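FHA domain-containing protein FhaA (PDB 3PO8) regulates mycobacterial cell growth and peptidoglycan synthesis by binding MviN, using the C-terminal FHA domain seen here to recognise phosphorylated MviN and the kinase PknB. Local coordinates at residues 6-11 / 90-95; 67-72 / 81-86. All blocks are in the same frame, centred on the assembly; numbering follows the deposited sequence.

Contact 1 (6-11 / 90-95); sequences VTLQLD and SEIIVR
Gln9 and Arg95 meet because their torsions fold one chain toward the other: Gln9 sets CG opposite its backbone N (chi1 179°) and runs on extended, while Arg95 turns CG beside its own N (chi1 -74°) and stretches back along the sheet as far as NE. NH1 of Arg95 then donates to OE1 of Gln9 at 2.8 Å. The bond is bent, 135° at the hydrogen: OE1 lies out of the guanidinium plane and NH1 is tilted from the plane of the amide carbonyl, the two flat groups standing nearly perpendicular. Beneath, CG2 of Ile93 sits over the centre of the guanidinium, 3.8 Å from its plane, so a branched aliphatic residue gives the flat cation an apolar floor. One water takes a hydrogen from NH1 and gives one to the carbonyl of Ile93; it also bonds OG1 of Thr7. A second water links NH2 to Gln9 OE1, so that amide oxygen has two donors. Thr7, Gln9 and Arg95, with Ile93 among them, make a mostly polar, partly hydrated face on the antiparallel pairing of strands 4-10 and 90-98, which brings together the first and last strands of the FHA beta sandwich. Thr7 pairs with Arg95 and Gln9 with Ile93 through hydrogen bonds in both directions; Asp11 N continues the ladder to Glu91 O. The other face is aliphatic and looks into the sandwich. There CB of Leu8 packs against CG2 of Ile92 at 3.6 Å, and Leu8 CD2 lies alongside Val94 CG2 at 3.9 Å, while Phe35 and Ile49 of the second sheet close over Leu8. At the far end Asp11 and Glu91 bring like charges together, OD2 to OE1 3.9 Å; one water donates to both oxygens, and Arg86 pairs with Glu91 OE2, which probably eases the repulsion.

Contact 2 (67-72 / 81-86); sequences TTVNNA and DGDVIR
Asn70 stands across Asp83 at about a right angle, its amide plane turned 81° from the carboxylate. From this crossed position ND2 reaches OD1 of Asp83 at 3.0 Å, coming from above the carboxylate plane. The other end of the same amide faces the backbone: OD1 of Asn70 accepts from Val84 N at 2.9 Å, in a nearly straight bond, while Asn70 N donates to Val84 O. One step back, Thr68 and Arg86 form an antiparallel pair hydrogen-bonded in both directions, which sets strand 68-69 beside 84-87 in the FHA sandwich. The Asn70 side chain therefore takes over the acceptor role of a strand carbonyl just where 67-72 leaves this ladder for a type I' turn from Val69 to Ala72. Asparagine suits both central places of that turn, Asn70 and Asn71, since it tolerates positive phi well.

Asn71 and Arg86 are turned quite differently, their planes only 25° apart. OD1 of Asn71 lies over one guanidinium face, 3.1 Å from NH1, but the angle is too poor for a hydrogen bond; CG1 of Val84 also packs on the guanidinium, 3.4 Å from its plane and offset toward the rim. Arg86 NE turns to Glu91. Placing OG1 between its backbone N and carbonyl carbon (chi1 66°), Thr68 brings the hydroxyl to 3.4 Å from CB of Arg86 and to a water that also receives hydrogens from Asn71 N and Arg86 NH1 and donates to Val84 O. Away from this polar face, Val69 CG1 rests on CB of Asp83, and Thr67 CG2 lies side by side with Ile85 CG2 at 3.8 Å.

Asp83 OD2 accepts from Ala80 N and Trp77 NE1. With donors at both carboxylate oxygens, the buried Asp83 is probably stabilised as an anion, tying the turn at Asn70 to the loop before strand 84-87.

Contact 2 is nested in the chain segment closed by contact 1, and their centres lie 9 Å apart in one antiparallel sheet. The bridge between them is the hairpin of strands 84-87 and 90-98: Ile92 O and Ile85 N are 2.8 Å apart, as are Val94 O and Gly82 N, both probable hydrogen bonds. On the inner face Val94 CG2 packs on Ile85 CD1 at 3.6 Å, joining the two aliphatic layers. Contact 1 ties strands from the chain's two ends together; contact 2 fastens the 67-72 turn to the sheet. FHA domains generally read phosphothreonine through loops at one end of the sandwich.

Contact 1 (6-11 / 90-95)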
loop_
_atom_site.group_PDB
_atom_site.type_symbol
_atom_site.label_atom_id
_atom_site.label_comp_id
_atom_site.label_asym_id
_atom_site.label_seq_id
_atom_site.Cartn_x
_atom_site.Cartn_y
_atom_site.Cartn_z
ATOM N N VAL A 6 4.666 -9.323 -4.127
ATOM C CA VAL A 6 3.566 -8.387 -4.257
ATOM C C VAL A 6 4.105 -7.057 -4.733
ATOM O O VAL A 6 5.104 -6.551 -4.198
ATOM C CB VAL A 6 2.833 -8.143 -2.909
ATOM C CG1 VAL A 6 1.734 -7.061 -3.087
ATOM C CG2 VAL A 6 2.239 -9.438 -2.362
ATOM N N THR A 7 3.450 -6.503 -5.743
ATOM C CA THR A 7 3.744 -5.159 -6.215
ATOM C C THR A 7 2.595 -4.219 -5.985
ATOM O O THR A 7 1.409 -4.590 -6.026
ATOM C CB THR A 7 4.130 -5.112 -7.699
ATOM O OG1 THR A 7 3.084 -5.698 -8.484
ATOM C CG2 THR A 7 5.415 -5.836 -7.910
ATOM N N LEU A 8 2.978 -2.978 -5.742
ATOM C CA LEU A 8 2.053 -1.869 -5.556
ATOM C C LEU A 8 2.338 -0.918 -6.701
ATOM O O LEU A 8 3.490 -0.490 -6.848
ATOM C CB LEU A 8 2.360 -1.144 -4.251
ATOM C CG LEU A 8 2.402 -1.958 -2.950
ATOM C CD1 LEU A 8 2.675 -1.050 -1.756
ATOM C CD2 LEU A 8 1.109 -2.702 -2.803
ATOM N N GLN A 9 1.353 -0.593 -7.514
ATOM C CA GLN A 9 1.563 0.336 -8.631
ATOM C C GLN A 9 0.628 1.530 -8.524
ATOM O O GLN A 9 -0.597 1.360 -8.416
ATOM C CB GLN A 9 1.333 -0.358 -9.977
ATOM C CG GLN A 9 1.524 0.566 -11.156
ATOM C CD GLN A 9 1.632 -0.164 -12.453
ATOM O OE1 GLN A 9 0.835 -1.050 -12.743
ATOM N NE2 GLN A 9 2.609 0.220 -13.270
ATOM N N LEU A 10 1.195 2.740 -8.515
ATOM C CA LEU A 10 0.395 3.955 -8.478
ATOM C C LEU A 10 -0.352 4.087 -9.784
ATOM O O LEU A 10 0.223 3.892 -10.866
ATOM C CB LEU A 10 1.276 5.183 -8.269
ATOM C CG LEU A 10 1.521 5.661 -6.859
ATOM C CD1 LEU A 10 2.541 6.787 -6.886
ATOM C CD2 LEU A 10 0.228 6.134 -6.232
ATOM N N ASP A 11 -1.627 4.435 -9.699
ATOM C CA ASP A 11 -2.461 4.550 -10.886
ATOM C C ASP A 11 -2.707 6.029 -11.231
ATOM O O ASP A 11 -3.850 6.439 -11.505
ATOM C CB ASP A 11 -3.779 3.796 -10.685
ATOM C CG ASP A 11 -4.525 3.574 -11.986
ATOM O OD1 ASP A 11 -3.894 3.699 -13.057
ATOM O OD2 ASP A 11 -5.745 3.302 -11.945
ATOM N N SER A 90 -4.693 9.408 -4.099
ATOM C CA SER A 90 -3.903 8.396 -4.763
ATOM C C SER A 90 -4.613 7.042 -4.805
ATOM O O SER A 90 -5.422 6.713 -3.923
ATOM C CB SER A 90 -2.567 8.215 -4.039
ATOM O OG SER A 90 -1.783 9.394 -4.053
ATOM N N GLU A 91 -4.272 6.245 -5.812
ATOM C CA GLU A 91 -4.816 4.903 -5.994
ATOM C C GLU A 91 -3.665 3.975 -6.272
ATOM O O GLU A 91 -2.843 4.251 -7.136
ATOM C CB GLU A 91 -5.805 4.855 -7.166
ATOM C CG GLU A 91 -6.931 5.861 -7.075
ATOM C CD GLU A 91 -8.042 5.575 -8.084
ATOM O OE1 GLU A 91 -7.810 4.775 -9.026
ATOM O OE2 GLU A 91 -9.146 6.150 -7.933
ATOM N N ILE A 92 -3.613 2.871 -5.534
ATOM C CA ILE A 92 -2.565 1.875 -5.685
ATOM C C ILE A 92 -3.157 0.521 -6.016
ATOM O O ILE A 92 -4.015 0.019 -5.294
ATOM C CB ILE A 92 -1.761 1.766 -4.409
ATOM C CG1 ILE A 92 -0.991 3.065 -4.173
ATOM C CG2 ILE A 92 -0.810 0.578 -4.470
ATOM C CD1 ILE A 92 -0.328 3.181 -2.816
ATOM N N ILE A 93 -2.699 -0.075 -7.104
ATOM C CA ILE A 93 -3.134 -1.400 -7.527
ATOM C C ILE A 93 -2.177 -2.449 -6.984
ATOM O O ILE A 93 -0.959 -2.347 -7.152
ATOM C CB ILE A 93 -3.173 -1.510 -9.071
ATOM C CG1 ILE A 93 -4.046 -0.383 -9.661
ATOM C CG2 ILE A 93 -3.699 -2.869 -9.503
ATOM C CD1 ILE A 93 -3.868 -0.146 -11.145
ATOM N N VAL A 94 -2.730 -3.453 -6.326
ATOM C CA VAL A 94 -1.950 -4.501 -5.687
ATOM C C VAL A 94 -1.973 -5.717 -6.602
ATOM O O VAL A 94 -3.044 -6.146 -7.019
ATOM C CB VAL A 94 -2.563 -4.897 -4.332
ATOM C CG1 VAL A 94 -1.786 -6.055 -3.714
ATOM C CG2 VAL A 94 -2.592 -3.708 -3.405
ATOM N N ARG A 95 -0.819 -6.265 -6.937
ATOM C CA ARG A 95 -0.776 -7.489 -7.729
ATOM C C ARG A 95 0.149 -8.497 -7.069
ATOM O O ARG A 95 1.162 -8.128 -6.497
ATOM C CB ARG A 95 -0.256 -7.169 -9.122
ATOM C CG ARG A 95 -1.233 -6.457 -10.010
ATOM C CD ARG A 95 -0.610 -6.155 -11.364
ATOM N NE ARG A 95 -1.395 -5.193 -12.145
ATOM C CZ ARG A 95 -1.182 -3.875 -12.169
ATOM N NH1 ARG A 95 -0.196 -3.310 -11.455
ATOM N NH2 ARG A 95 -1.962 -3.109 -12.931
HETATM O O HOH W 1 0.926 -3.745 -8.913
HETATM O O HOH W 2 3.112 -8.371 -8.740
HETATM O O HOH W 3 -1.790 -0.560 -14.124
HETATM O O HOH W 4 -6.895 2.356 -9.669
HETATM O O HOH W 5 -6.810 6.827 -11.070
#

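Contact 2 (67-72 / 81-86)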
loop_
_atom_site.group_PDB
_atom_site.type_symbol
_atom_site.label_atom_id
_atom_site.label_comp_id
_atom_site.label_asym_id
_atom_site.label_seq_id
_atom_site.Cartn_x
_atom_site.Cartn_y
_atom_site.Cartn_z
ATOM N N THR A 67 -8.001 5.170 4.971
ATOM C CA THR A 67 -7.601 4.312 3.871
ATOM C C THR A 67 -8.809 3.490 3.469
ATOM O O THR A 67 -9.572 3.055 4.312
ATOM C CB THR A 67 -6.436 3.374 4.289
ATOM O OG1 THR A 67 -5.325 4.160 4.717
ATOM C CG2 THR A 67 -6.005 2.471 3.156
ATOM N N THR A 68 -8.982 3.261 2.175
ATOM C CA THR A 68 -9.961 2.282 1.706
ATOM C C THR A 68 -9.312 1.243 0.823
ATOM O O THR A 68 -8.287 1.480 0.195
ATOM C CB THR A 68 -11.143 2.881 0.923
ATOM O OG1 THR A 68 -10.687 3.441 -0.306
ATOM C CG2 THR A 68 -11.811 3.972 1.705
ATOM N N VAL A 69 -9.901 0.064 0.830
ATOM C CA VAL A 69 -9.526 -0.984 -0.116
ATOM C C VAL A 69 -10.796 -1.417 -0.826
ATOM O O VAL A 69 -11.795 -1.731 -0.178
ATOM C CB VAL A 69 -8.820 -2.192 0.538
ATOM C CG1 VAL A 69 -8.393 -3.231 -0.543
ATOM C CG2 VAL A 69 -7.628 -1.745 1.345
ATOM N N ASN A 70 -10.751 -1.370 -2.159
ATOM C CA ASN A 70 -11.918 -1.676 -2.987
ATOM C C ASN A 70 -13.102 -0.844 -2.529
ATOM O O ASN A 70 -14.230 -1.345 -2.425
ATOM C CB ASN A 70 -12.216 -3.168 -2.979
ATOM C CG ASN A 70 -11.051 -3.989 -3.509
ATOM O OD1 ASN A 70 -10.204 -3.489 -4.260
ATOM N ND2 ASN A 70 -11.010 -5.253 -3.139
ATOM N N ASN A 71 -12.808 0.429 -2.224
ATOM C CA ASN A 71 -13.759 1.432 -1.758
ATOM C C ASN A 71 -14.447 1.111 -0.435
ATOM O O ASN A 71 -15.526 1.633 -0.158
ATOM C CB ASN A 71 -14.794 1.732 -2.849
ATOM C CG ASN A 71 -14.181 2.418 -4.080
ATOM O OD1 ASN A 71 -13.376 3.355 -3.945
ATOM N ND2 ASN A 71 -14.551 1.954 -5.254
ATOM N N ALA A 72 -13.831 0.244 0.367
ATOM C CA ALA A 72 -14.317 -0.100 1.707
ATOM C C ALA A 72 -13.379 0.522 2.728
ATOM O O ALA A 72 -12.181 0.399 2.591
ATOM C CB ALA A 72 -14.308 -1.601 1.872
ATOM N N ASP A 81 -4.730 -10.253 -4.725
ATOM C CA ASP A 81 -4.404 -9.790 -6.058
ATOM C C ASP A 81 -5.577 -8.978 -6.618
ATOM O O ASP A 81 -6.746 -9.403 -6.524
ATOM C CB ASP A 81 -4.124 -11.011 -6.929
ATOM C CG ASP A 81 -3.695 -10.661 -8.325
ATOM O OD1 ASP A 81 -2.712 -9.945 -8.514
ATOM O OD2 ASP A 81 -4.337 -11.166 -9.265
ATOM N N GLY A 82 -5.272 -7.786 -7.138
ATOM C CA GLY A 82 -6.253 -6.928 -7.747
ATOM C C GLY A 82 -6.873 -5.898 -6.837
ATOM O O GLY A 82 -7.664 -5.079 -7.306
ATOM N N ASP A 83 -6.544 -5.948 -5.552
ATOM C CA ASP A 83 -7.091 -4.945 -4.637
ATOM C C ASP A 83 -6.602 -3.569 -5.005
ATOM O O ASP A 83 -5.481 -3.402 -5.491
ATOM C CB ASP A 83 -6.727 -5.254 -3.189
ATOM C CG ASP A 83 -7.565 -6.388 -2.585
ATOM O OD1 ASP A 83 -8.534 -6.882 -3.216
ATOM O OD2 ASP A 83 -7.265 -6.774 -1.424
ATOM N N VAL A 84 -7.468 -2.588 -4.808
ATOM C CA VAL A 84 -7.130 -1.205 -5.084
ATOM C C VAL A 84 -7.206 -0.418 -3.791
ATOM O O VAL A 84 -8.270 -0.325 -3.139
ATOM C CB VAL A 84 -8.014 -0.593 -6.183
ATOM C CG1 VAL A 84 -7.623 0.847 -6.424
ATOM C CG2 VAL A 84 -7.849 -1.402 -7.477
ATOM N N ILE A 85 -6.040 0.083 -3.387
ATOM C CA ILE A 85 -5.930 0.891 -2.159
ATOM C C ILE A 85 -6.103 2.359 -2.498
ATOM O O ILE A 85 -5.470 2.841 -3.418
ATOM C CB ILE A 85 -4.560 0.696 -1.483
ATOM C CG1 ILE A 85 -4.287 -0.786 -1.224
ATOM C CG2 ILE A 85 -4.510 1.539 -0.194
ATOM C CD1 ILE A 85 -2.820 -1.050 -1.047
ATOM N N ARG A 86 -6.945 3.078 -1.769
ATOM C CA ARG A 86 -7.079 4.514 -1.964
ATOM C C ARG A 86 -6.738 5.265 -0.709
ATOM O O ARG A 86 -7.156 4.905 0.384
ATOM C CB ARG A 86 -8.467 4.876 -2.436
ATOM C CG ARG A 86 -8.698 4.411 -3.840
ATOM C CD ARG A 86 -10.110 4.684 -4.328
ATOM N NE ARG A 86 -10.250 4.236 -5.713
ATOM C CZ ARG A 86 -10.588 3.008 -6.113
ATOM N NH1 ARG A 86 -10.881 2.046 -5.244
ATOM N NH2 ARG A 86 -10.650 2.740 -7.425
HETATM O O HOH W 6 -10.175 1.670 -2.463
#